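Local atomic coordinates of agglutinin (Narcissus pseudonarcissus, PDB entry 3DZW), a protein that binds mannose-containing sugars such as mannobiose, as a daffodil member of the monocot mannose-binding lectin family. Residues 1-6 with 85-90; 50-55 with 65-70; 59-64 with 75-80. All blocks are in the same frame, centred on the assembly; numbering follows the deposited sequence.

Interaction 1 (1-6 with 85-90). With MAN (alpha-D-mannopyranose), chain C.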
loop_
_atom_site.group_PDB
_atom_site.type_symbol
_atom_site.label_atom_id
_atom_site.label_comp_id
_atom_site.label_asym_id
_atom_site.label_seq_id
_atom_site.Cartn_x
_atom_site.Cartn_y
_atom_site.Cartn_z
ATOM N N ASP A 1 -3.966 2.833 -5.547
ATOM C CA ASP A 1 -4.357 1.615 -6.283
ATOM C C ASP A 1 -3.432 1.368 -7.459
ATOM O O ASP A 1 -3.061 2.298 -8.155
ATOM C CB ASP A 1 -5.787 1.742 -6.814
ATOM C CG ASP A 1 -6.821 1.868 -5.710
ATOM O OD1 ASP A 1 -8.019 1.673 -6.007
ATOM O OD2 ASP A 1 -6.442 2.151 -4.551
ATOM N N ASN A 2 -3.069 0.098 -7.682
ATOM C CA ASN A 2 -2.209 -0.268 -8.823
ATOM C C ASN A 2 -2.992 -0.930 -9.974
ATOM O O ASN A 2 -2.402 -1.262 -11.012
ATOM C CB ASN A 2 -1.024 -1.183 -8.387
ATOM C CG ASN A 2 -1.480 -2.512 -7.775
ATOM O OD1 ASN A 2 -2.621 -2.652 -7.327
ATOM N ND2 ASN A 2 -0.571 -3.480 -7.731
ATOM N N ILE A 3 -4.327 -1.108 -9.793
ATOM C CA ILE A 3 -5.174 -1.759 -10.816
ATOM C C ILE A 3 -6.438 -0.988 -11.174
ATOM O O ILE A 3 -7.135 -0.442 -10.286
ATOM C CB ILE A 3 -5.634 -3.190 -10.349
ATOM C CG1 ILE A 3 -4.447 -4.069 -10.000
ATOM C CG2 ILE A 3 -6.530 -3.872 -11.427
ATOM C CD1 ILE A 3 -4.860 -5.475 -9.481
ATOM N N LEU A 4 -6.720 -0.916 -12.483
ATOM C CA LEU A 4 -7.931 -0.329 -12.992
ATOM C C LEU A 4 -8.712 -1.539 -13.549
ATOM O O LEU A 4 -8.310 -2.140 -14.561
ATOM C CB LEU A 4 -7.677 0.719 -14.071
ATOM C CG LEU A 4 -8.948 1.438 -14.610
ATOM C CD1 LEU A 4 -9.624 2.234 -13.504
ATOM C CD2 LEU A 4 -8.633 2.340 -15.796
ATOM N N TYR A 5 -9.793 -1.918 -12.859
ATOM C CA TYR A 5 -10.610 -3.092 -13.252
ATOM C C TYR A 5 -11.571 -2.784 -14.377
ATOM O O TYR A 5 -11.991 -1.635 -14.542
ATOM C CB TYR A 5 -11.394 -3.631 -12.036
ATOM C CG TYR A 5 -10.527 -4.218 -10.933
ATOM C CD1 TYR A 5 -10.029 -3.422 -9.910
ATOM C CD2 TYR A 5 -10.223 -5.580 -10.914
ATOM C CE1 TYR A 5 -9.227 -3.973 -8.887
ATOM C CE2 TYR A 5 -9.422 -6.135 -9.902
ATOM C CZ TYR A 5 -8.936 -5.330 -8.897
ATOM O OH TYR A 5 -8.155 -5.878 -7.903
ATOM N N SER A 6 -11.918 -3.812 -15.179
ATOM C CA SER A 6 -12.878 -3.612 -16.275
ATOM C C SER A 6 -14.199 -3.150 -15.668
ATOM O O SER A 6 -14.659 -3.701 -14.642
ATOM C CB SER A 6 -13.045 -4.878 -17.157
ATOM O OG SER A 6 -13.423 -6.018 -16.406
ATOM N N VAL A 85 -8.092 -6.623 -16.511
ATOM C CA VAL A 85 -7.403 -5.716 -15.587
ATOM C C VAL A 85 -6.270 -4.951 -16.278
ATOM O O VAL A 85 -5.575 -5.504 -17.113
ATOM C CB VAL A 85 -6.791 -6.447 -14.326
ATOM C CG1 VAL A 85 -7.895 -6.980 -13.406
ATOM C CG2 VAL A 85 -5.808 -7.560 -14.737
ATOM N N CYS A 86 -6.140 -3.660 -15.939
ATOM C CA CYS A 86 -5.048 -2.803 -16.422
ATOM C C CYS A 86 -4.198 -2.576 -15.189
ATOM O O CYS A 86 -4.655 -1.944 -14.230
ATOM C CB CYS A 86 -5.549 -1.499 -16.972
ATOM S SG CYS A 86 -4.194 -0.341 -17.491
ATOM N N VAL A 87 -2.960 -3.089 -15.204
ATOM C CA VAL A 87 -2.076 -3.024 -14.046
ATOM C C VAL A 87 -0.809 -2.188 -14.204
ATOM O O VAL A 87 -0.082 -2.352 -15.171
ATOM C CB VAL A 87 -1.587 -4.478 -13.676
ATOM C CG1 VAL A 87 -0.723 -4.469 -12.406
ATOM C CG2 VAL A 87 -2.767 -5.441 -13.520
ATOM N N LEU A 88 -0.566 -1.268 -13.233
ATOM C CA LEU A 88 0.675 -0.491 -13.164
ATOM C C LEU A 88 1.547 -1.371 -12.305
ATOM O O LEU A 88 1.386 -1.421 -11.080
ATOM C CB LEU A 88 0.472 0.889 -12.543
ATOM C CG LEU A 88 1.753 1.720 -12.242
ATOM C CD1 LEU A 88 2.637 1.887 -13.472
ATOM C CD2 LEU A 88 1.393 3.088 -11.644
ATOM N N GLN A 89 2.453 -2.097 -12.953
ATOM C CA GLN A 89 3.305 -3.107 -12.278
ATOM C C GLN A 89 4.534 -2.588 -11.519
ATOM O O GLN A 89 5.028 -1.492 -11.766
ATOM C CB GLN A 89 3.757 -4.159 -13.326
ATOM C CG GLN A 89 2.571 -4.839 -14.048
ATOM C CD GLN A 89 2.983 -5.928 -15.040
ATOM O OE1 GLN A 89 2.132 -6.678 -15.532
ATOM N NE2 GLN A 89 4.278 -6.031 -15.321
ATOM N N LYS A 90 5.024 -3.426 -10.601
ATOM C CA LYS A 90 6.205 -3.108 -9.798
ATOM C C LYS A 90 7.493 -2.992 -10.665
ATOM O O LYS A 90 8.485 -2.391 -10.227
ATOM C CB LYS A 90 6.396 -4.153 -8.680
ATOM C CG LYS A 90 6.665 -5.590 -9.174
ATOM C CD LYS A 90 6.716 -6.576 -8.011
ATOM C CE LYS A 90 6.955 -7.997 -8.501
ATOM N NZ LYS A 90 6.937 -8.997 -7.383
HETATM C C1 MAN C . 7.359 -7.969 -19.581
HETATM C C2 MAN C . 6.878 -7.926 -18.137
HETATM C C3 MAN C . 5.614 -8.773 -17.970
HETATM C C4 MAN C . 4.559 -8.337 -18.968
HETATM C C5 MAN C . 5.136 -8.322 -20.390
HETATM C C6 MAN C . 4.126 -7.787 -21.397
HETATM O O2 MAN C . 6.635 -6.577 -17.753
HETATM O O3 MAN C . 5.105 -8.659 -16.652
HETATM O O4 MAN C . 3.436 -9.215 -18.889
HETATM O O5 MAN C . 6.328 -7.521 -20.439
HETATM O O6 MAN C . 4.665 -7.877 -22.710
#
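Leu4 and Cys86 exchange two backbone hydrogen bonds: Leu4 N gives a nearly straight one to Cys86 O (2.9 Å, 174° at the hydrogen), and Cys86 N returns one to Leu4 O at 3.0 Å. Beyond this pair, Leu88 N reaches Asn2 O at 2.9 Å. The same oxygen, Asn2 O, also takes a CA-H...O contact from Val87 CA at 3.5 Å.

These bonds set strand 3-5 antiparallel to strand 84-88, so the N-terminal strand borders the three-stranded sheet of a beta-prism II lectin, with 94-103 on the other side of 84-88.

Apolar contacts follow the alternation of the strands. Ile3, Tyr5, Val85 and Val87 share one face. Ile3 CG2 lies 3.6 Å above the plane of the Tyr5 ring, over its centre, a CH-pi contact made possible because the Ile3 CG2 branch stands opposite the backbone N. Val85 CG1 comes obliquely to the same ring, 3.7 Å from Tyr5 CD2, and Ile3 CG1 runs beside Val87 CG2. The beta-branched Ile3, Val85 and Val87 suit a strand, and Ile3 and Val87 also pack on Val87 and Ile3 of the second subunit. On the opposite face, Leu4 and Cys86 pack on Met56 of strand 53-56.

Polar ends serve other partners: Asn2 OD1 bonds Asn2 of the second subunit, while Gln89 NE2 donates to mannose O3 (3.1 Å).

Interaction 2 (50-55 with 65-70). With MAN (alpha-D-mannopyranose), chain E.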
loop_
_atom_site.group_PDB
_atom_site.type_symbol
_atom_site.label_atom_id
_atom_site.label_comp_id
_atom_site.label_asym_id
_atom_site.label_seq_id
_atom_site.Cartn_x
_atom_site.Cartn_y
_atom_site.Cartn_z
ATOM N N ARG A 50 -10.289 19.291 -23.012
ATOM C CA ARG A 50 -10.150 19.501 -21.589
ATOM C C ARG A 50 -11.011 18.484 -20.817
ATOM O O ARG A 50 -12.123 18.166 -21.234
ATOM C CB ARG A 50 -10.605 20.909 -21.243
ATOM C CG ARG A 50 -9.971 21.532 -19.993
ATOM C CD ARG A 50 -8.544 22.071 -20.306
ATOM N NE ARG A 50 -7.965 22.845 -19.179
ATOM C CZ ARG A 50 -7.083 22.380 -18.273
ATOM N NH1 ARG A 50 -6.620 21.139 -18.338
ATOM N NH2 ARG A 50 -6.646 23.186 -17.307
ATOM N N ARG A 51 -10.482 17.977 -19.703
ATOM C CA ARG A 51 -11.206 16.995 -18.828
ATOM C C ARG A 51 -11.708 15.684 -19.529
ATOM O O ARG A 51 -12.920 15.443 -19.641
ATOM C CB ARG A 51 -12.379 17.679 -18.092
ATOM C CG ARG A 51 -11.942 18.795 -17.144
ATOM C CD ARG A 51 -13.112 19.336 -16.321
ATOM N NE ARG A 51 -13.734 18.286 -15.487
ATOM C CZ ARG A 51 -13.298 17.900 -14.272
ATOM N NH1 ARG A 51 -13.946 16.941 -13.614
ATOM N NH2 ARG A 51 -12.215 18.460 -13.712
ATOM N N CYS A 52 -10.759 14.866 -19.970
ATOM C CA CYS A 52 -11.051 13.588 -20.589
ATOM C C CYS A 52 -11.044 12.524 -19.501
ATOM O O CYS A 52 -10.557 12.781 -18.400
ATOM C CB CYS A 52 -10.001 13.248 -21.634
ATOM S SG CYS A 52 -9.953 14.343 -23.099
ATOM N N HIS A 53 -11.592 11.330 -19.792
ATOM C CA HIS A 53 -11.576 10.225 -18.809
ATOM C C HIS A 53 -11.070 8.935 -19.467
ATOM O O HIS A 53 -11.189 8.762 -20.683
ATOM C CB HIS A 53 -12.958 10.005 -18.146
ATOM C CG HIS A 53 -13.989 9.386 -19.049
ATOM N ND1 HIS A 53 -14.820 10.131 -19.853
ATOM C CD2 HIS A 53 -14.337 8.089 -19.247
ATOM C CE1 HIS A 53 -15.631 9.322 -20.516
ATOM N NE2 HIS A 53 -15.355 8.078 -20.168
ATOM N N LEU A 54 -10.486 8.049 -18.648
ATOM C CA LEU A 54 -9.950 6.763 -19.111
ATOM C C LEU A 54 -10.873 5.641 -18.702
ATOM O O LEU A 54 -11.300 5.583 -17.550
ATOM C CB LEU A 54 -8.567 6.524 -18.510
ATOM C CG LEU A 54 -7.863 5.210 -18.859
ATOM C CD1 LEU A 54 -7.578 5.129 -20.348
ATOM C CD2 LEU A 54 -6.573 5.065 -18.056
ATOM N N SER A 55 -11.167 4.729 -19.634
ATOM C CA SER A 55 -12.060 3.604 -19.349
ATOM C C SER A 55 -11.500 2.227 -19.742
ATOM O O SER A 55 -11.127 2.003 -20.899
ATOM C CB SER A 55 -13.403 3.809 -20.071
ATOM O OG SER A 55 -14.278 2.712 -19.835
ATOM N N TYR A 65 -11.663 8.883 -23.550
ATOM C CA TYR A 65 -12.829 9.582 -24.146
ATOM C C TYR A 65 -12.805 11.086 -23.889
ATOM O O TYR A 65 -12.395 11.539 -22.820
ATOM C CB TYR A 65 -14.151 9.000 -23.618
ATOM C CG TYR A 65 -14.510 7.636 -24.168
ATOM C CD1 TYR A 65 -15.156 7.516 -25.391
ATOM C CD2 TYR A 65 -14.230 6.468 -23.451
ATOM C CE1 TYR A 65 -15.503 6.271 -25.912
ATOM C CE2 TYR A 65 -14.576 5.206 -23.962
ATOM C CZ TYR A 65 -15.214 5.122 -25.203
ATOM O OH TYR A 65 -15.564 3.892 -25.731
ATOM N N SER A 66 -13.269 11.853 -24.880
ATOM C CA SER A 66 -13.338 13.294 -24.783
ATOM C C SER A 66 -14.541 13.682 -23.939
ATOM O O SER A 66 -15.372 12.831 -23.635
ATOM C CB SER A 66 -13.492 13.899 -26.164
ATOM O OG SER A 66 -14.778 13.609 -26.692
ATOM N N PRO A 67 -14.633 14.983 -23.520
ATOM C CA PRO A 67 -15.817 15.419 -22.767
ATOM C C PRO A 67 -17.163 15.167 -23.535
ATOM O O PRO A 67 -18.221 15.086 -22.898
ATOM C CB PRO A 67 -15.571 16.924 -22.548
ATOM C CG PRO A 67 -14.474 17.286 -23.474
ATOM C CD PRO A 67 -13.650 16.070 -23.647
ATOM N N ARG A 68 -17.109 15.071 -24.886
ATOM C CA ARG A 68 -18.323 14.760 -25.695
ATOM C C ARG A 68 -18.479 13.230 -25.954
ATOM O O ARG A 68 -19.238 12.815 -26.840
ATOM C CB ARG A 68 -18.379 15.550 -27.034
ATOM C CG ARG A 68 -18.750 17.049 -26.885
ATOM C CD ARG A 68 -17.594 17.928 -26.545
ATOM N NE ARG A 68 -16.714 18.123 -27.708
ATOM C CZ ARG A 68 -16.933 19.019 -28.695
ATOM N NH1 ARG A 68 -18.025 19.807 -28.687
ATOM N NH2 ARG A 68 -16.068 19.116 -29.706
ATOM N N ASN A 69 -17.747 12.417 -25.171
ATOM C CA ASN A 69 -17.809 10.942 -25.249
ATOM C C ASN A 69 -17.361 10.335 -26.600
ATOM O O ASN A 69 -17.921 9.330 -27.061
ATOM C CB ASN A 69 -19.232 10.453 -24.866
ATOM C CG ASN A 69 -19.652 10.906 -23.451
ATOM O OD1 ASN A 69 -20.823 11.189 -23.205
ATOM N ND2 ASN A 69 -18.685 10.994 -22.535
ATOM N N ASN A 70 -16.352 10.958 -27.220
ATOM C CA ASN A 70 -15.782 10.476 -28.462
ATOM C C ASN A 70 -14.395 9.944 -28.160
ATOM O O ASN A 70 -13.628 10.603 -27.443
ATOM C CB ASN A 70 -15.689 11.588 -29.499
ATOM C CG ASN A 70 -17.068 12.141 -29.920
ATOM O OD1 ASN A 70 -17.218 13.341 -30.130
ATOM N ND2 ASN A 70 -18.065 11.261 -30.034
HETATM C C1 MAN E . -13.891 -0.575 -30.028
HETATM C C2 MAN E . -14.963 -0.534 -28.841
HETATM C C3 MAN E . -15.574 0.835 -28.623
HETATM C C4 MAN E . -14.493 1.915 -28.606
HETATM C C5 MAN E . -13.652 1.910 -29.896
HETATM C C6 MAN E . -12.533 2.932 -29.826
HETATM O O1 MAN E . -14.286 -1.263 -31.319
HETATM O O2 MAN E . -14.315 -0.949 -27.674
HETATM O O3 MAN E . -16.263 0.842 -27.388
HETATM O O4 MAN E . -15.088 3.189 -28.446
HETATM O O5 MAN E . -13.029 0.656 -30.142
HETATM O O6 MAN E . -11.672 2.765 -30.945
HETATM O O HOH W 1 -15.225 12.684 -20.464
#
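Strands 53-56 and 62-65 form a hairpin in the four-stranded sheet that also holds 8-10 and 71-74, and the type I turn from Ser66 to Asn69, which leads on to strand 71-74, extends the contact of 50-55 with 65-70. His53 and Tyr65 form an antiparallel hydrogen-bonded pair: Tyr65 N donates to His53 O (2.9 Å), and His53 N to Tyr65 O (3.1 Å).

Their side chains share a face of the sheet. The His53 CG sits between its backbone N and carbonyl carbon (chi1 72°), which brings the imidazole obliquely against the root of the tyrosine, with His53 CE1 3.5 Å from Tyr65 CB. The ring planes are near parallel, 21° apart, but slid so that they barely overlap. Histidine suits this place because its ring carbon can pack on Tyr65 CB while ND1 meets water: a water in the plane of the imidazole lies 2.7 Å from His53 ND1 and donates to Ser66 O. Asn69 ND2 lies at the ring's edge, its amide turned steeply to the imidazole.

In the turn itself, Pro67 sets its ring against Arg50, Pro67 CG 3.4 Å from Arg50 O, and Pro67 CD approaches Cys52 SG, whose disulfide to Cys29 reaches the loop between strands 21-25 and 31-35, in another sheet. Ser66 OG accepts from Asn70 N (3.1 Å), just past the turn.

Tyr65 OH is bonded to Gln57 and receives a hydrogen bond from mannose O4 (2.8 Å). With Gln57, Asp59 and Asn61, Tyr65 makes up the set that marks the mannose site of this lectin family.

Interaction 3 (59-64 with 75-80). With MAN (alpha-D-mannopyranose), chain E.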
loop_
_atom_site.group_PDB
_atom_site.type_symbol
_atom_site.label_atom_id
_atom_site.label_comp_id
_atom_site.label_asym_id
_atom_site.label_seq_id
_atom_site.Cartn_x
_atom_site.Cartn_y
_atom_site.Cartn_z
ATOM N N ASP A 59 -15.046 -5.207 -22.873
ATOM C CA ASP A 59 -14.702 -5.872 -24.137
ATOM C C ASP A 59 -13.150 -6.026 -24.248
ATOM O O ASP A 59 -12.644 -6.587 -25.214
ATOM C CB ASP A 59 -15.323 -5.156 -25.388
ATOM C CG ASP A 59 -14.742 -3.739 -25.648
ATOM O OD1 ASP A 59 -14.028 -3.193 -24.790
ATOM O OD2 ASP A 59 -15.028 -3.184 -26.747
ATOM N N GLY A 60 -12.417 -5.512 -23.230
ATOM C CA GLY A 60 -10.949 -5.612 -23.178
ATOM C C GLY A 60 -10.180 -4.423 -23.744
ATOM O O GLY A 60 -8.946 -4.415 -23.717
ATOM N N ASN A 61 -10.899 -3.408 -24.229
ATOM C CA ASN A 61 -10.281 -2.246 -24.822
ATOM C C ASN A 61 -10.072 -1.132 -23.773
ATOM O O ASN A 61 -10.967 -0.866 -22.964
ATOM C CB ASN A 61 -11.157 -1.748 -25.994
ATOM C CG ASN A 61 -10.357 -0.951 -27.075
ATOM O OD1 ASN A 61 -9.121 -0.921 -27.079
ATOM N ND2 ASN A 61 -11.087 -0.356 -28.017
ATOM N N LEU A 62 -8.873 -0.517 -23.773
ATOM C CA LEU A 62 -8.538 0.603 -22.861
ATOM C C LEU A 62 -8.695 1.846 -23.695
ATOM O O LEU A 62 -7.976 2.014 -24.667
ATOM C CB LEU A 62 -7.123 0.467 -22.317
ATOM C CG LEU A 62 -6.624 1.521 -21.307
ATOM C CD1 LEU A 62 -7.456 1.505 -20.033
ATOM C CD2 LEU A 62 -5.150 1.296 -20.982
ATOM N N VAL A 63 -9.630 2.744 -23.318
ATOM C CA VAL A 63 -9.922 3.939 -24.145
ATOM C C VAL A 63 -9.990 5.288 -23.413
ATOM O O VAL A 63 -10.509 5.380 -22.299
ATOM C CB VAL A 63 -11.299 3.748 -24.865
ATOM C CG1 VAL A 63 -11.570 4.884 -25.863
ATOM C CG2 VAL A 63 -11.371 2.385 -25.567
ATOM N N VAL A 64 -9.452 6.338 -24.063
ATOM C CA VAL A 64 -9.520 7.689 -23.548
ATOM C C VAL A 64 -10.666 8.383 -24.297
ATOM O O VAL A 64 -10.649 8.444 -25.535
ATOM C CB VAL A 64 -8.236 8.469 -23.763
ATOM C CG1 VAL A 64 -8.423 9.956 -23.337
ATOM C CG2 VAL A 64 -7.075 7.824 -23.002
ATOM N N SER A 75 -6.233 1.233 -26.981
ATOM C CA SER A 75 -5.232 0.172 -27.064
ATOM C C SER A 75 -5.508 -0.800 -28.237
ATOM O O SER A 75 -4.628 -1.611 -28.610
ATOM C CB SER A 75 -5.155 -0.600 -25.729
ATOM O OG SER A 75 -6.417 -1.160 -25.370
ATOM N N ASN A 76 -6.716 -0.709 -28.821
ATOM C CA ASN A 76 -7.132 -1.570 -29.940
ATOM C C ASN A 76 -7.134 -3.059 -29.546
ATOM O O ASN A 76 -6.712 -3.924 -30.327
ATOM C CB ASN A 76 -6.251 -1.332 -31.198
ATOM C CG ASN A 76 -6.333 0.108 -31.725
ATOM O OD1 ASN A 76 -7.395 0.754 -31.678
ATOM N ND2 ASN A 76 -5.222 0.601 -32.255
ATOM N N THR A 77 -7.619 -3.344 -28.327
ATOM C CA THR A 77 -7.681 -4.719 -27.801
ATOM C C THR A 77 -9.120 -5.158 -27.472
ATOM O O THR A 77 -9.340 -6.001 -26.584
ATOM C CB THR A 77 -6.774 -4.882 -26.543
ATOM O OG1 THR A 77 -7.142 -3.914 -25.545
ATOM C CG2 THR A 77 -5.327 -4.690 -26.910
ATOM N N GLY A 78 -10.096 -4.591 -28.192
ATOM C CA GLY A 78 -11.501 -4.938 -27.994
ATOM C C GLY A 78 -11.770 -6.318 -28.567
ATOM O O GLY A 78 -11.299 -6.646 -29.654
ATOM N N GLY A 79 -12.518 -7.133 -27.831
ATOM C CA GLY A 79 -12.827 -8.485 -28.272
ATOM C C GLY A 79 -13.974 -9.108 -27.510
ATOM O O GLY A 79 -15.045 -8.513 -27.393
ATOM N N GLU A 80 -13.749 -10.317 -26.990
ATOM C CA GLU A 80 -14.776 -11.040 -26.249
ATOM C C GLU A 80 -15.138 -10.349 -24.937
ATOM O O GLU A 80 -14.262 -9.802 -24.243
ATOM C CB GLU A 80 -14.331 -12.503 -25.970
ATOM C CG GLU A 80 -13.057 -12.653 -25.080
ATOM C CD GLU A 80 -12.686 -14.121 -24.808
ATOM O OE1 GLU A 80 -13.418 -15.023 -25.270
ATOM O OE2 GLU A 80 -11.662 -14.361 -24.130
HETATM C C1 MAN E . -13.891 -0.575 -30.028
HETATM C C2 MAN E . -14.963 -0.534 -28.841
HETATM C C3 MAN E . -15.574 0.835 -28.623
HETATM C C4 MAN E . -14.493 1.915 -28.606
HETATM C C5 MAN E . -13.652 1.910 -29.896
HETATM C C6 MAN E . -12.533 2.932 -29.826
HETATM O O1 MAN E . -14.286 -1.263 -31.319
HETATM O O2 MAN E . -14.315 -0.949 -27.674
HETATM O O3 MAN E . -16.263 0.842 -27.388
HETATM O O4 MAN E . -15.088 3.189 -28.446
HETATM O O5 MAN E . -13.029 0.656 -30.142
HETATM O O6 MAN E . -11.672 2.765 -30.945
HETATM O O HOH W 2 -10.042 0.586 -30.827
#
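Ser75 meets Leu62 twice, through backbone and side chain. Ser75 N donates to Leu62 O (3.0 Å), and Ser75 OG accepts from Leu62 N at the same length. That hydroxyl is placed by a chi1 of 58°, between its backbone N and carbonyl carbon, and it passes its own hydrogen to Thr77 OG1; a small hydroxyl residue can thus stand in for a backbone carbonyl.

Asn76 reaches the sugar indirectly. Its OD1 accepts from a water that also accepts from Asn61 ND2 and donates to mannose O5, so the loop and the pocket share one solvent link.

Thr77 grips the other segment with two groups. Its OG1 donates to Gly60 O at 2.6 Å, and its N donates to Asn61 OD1 (3.1 Å) from above the plane of that amide. With its oxygen held by the loop, the asparagine turns ND2 to the mannose, where it makes a weak bond to O2 (3.3 Å). Gly60, at phi 94° and psi 0°, takes a conformation suited to glycine and lets Thr77 come close.

Gly78 brings its CA to Asp59 O, and Gly79 N donates to that oxygen at 2.7 Å. Asp59 OD1 closes an Asx turn with Asn61 N and is also held by Gln57 NE2, while OD2 takes the hydrogen of mannose O2 (2.5 Å).

The segment leaves strand 71-74 for strand 84-88; Leu62, Ser75 and Thr77 pack on Ile96 of strand 94-103 and on Trp102 of the second subunit.

How the interactions relate
Interactions 2 and 3 share the sheet of strands 8-10, 53-56, 62-65 and 71-74, their centres about 15 Å apart; their segments alternate along the chain, and Ser55 N probably bonds Val63 O where its middle strands meet. Both touch the same mannose, one through the tyrosine, the other through the aspartate and asparagine. Interaction 1 spans both in sequence, joining the chain's start to strand 84-88 of the three-stranded sheet, and holds part of a separate mannose site. Its centre is about 20 Å from that of interaction 2, yet Leu4 packs on Leu54 and Cys86 on Leu62, so sheets carrying different sugar sites meet in one apolar core. Interactions 1 and 3 touch the second subunit.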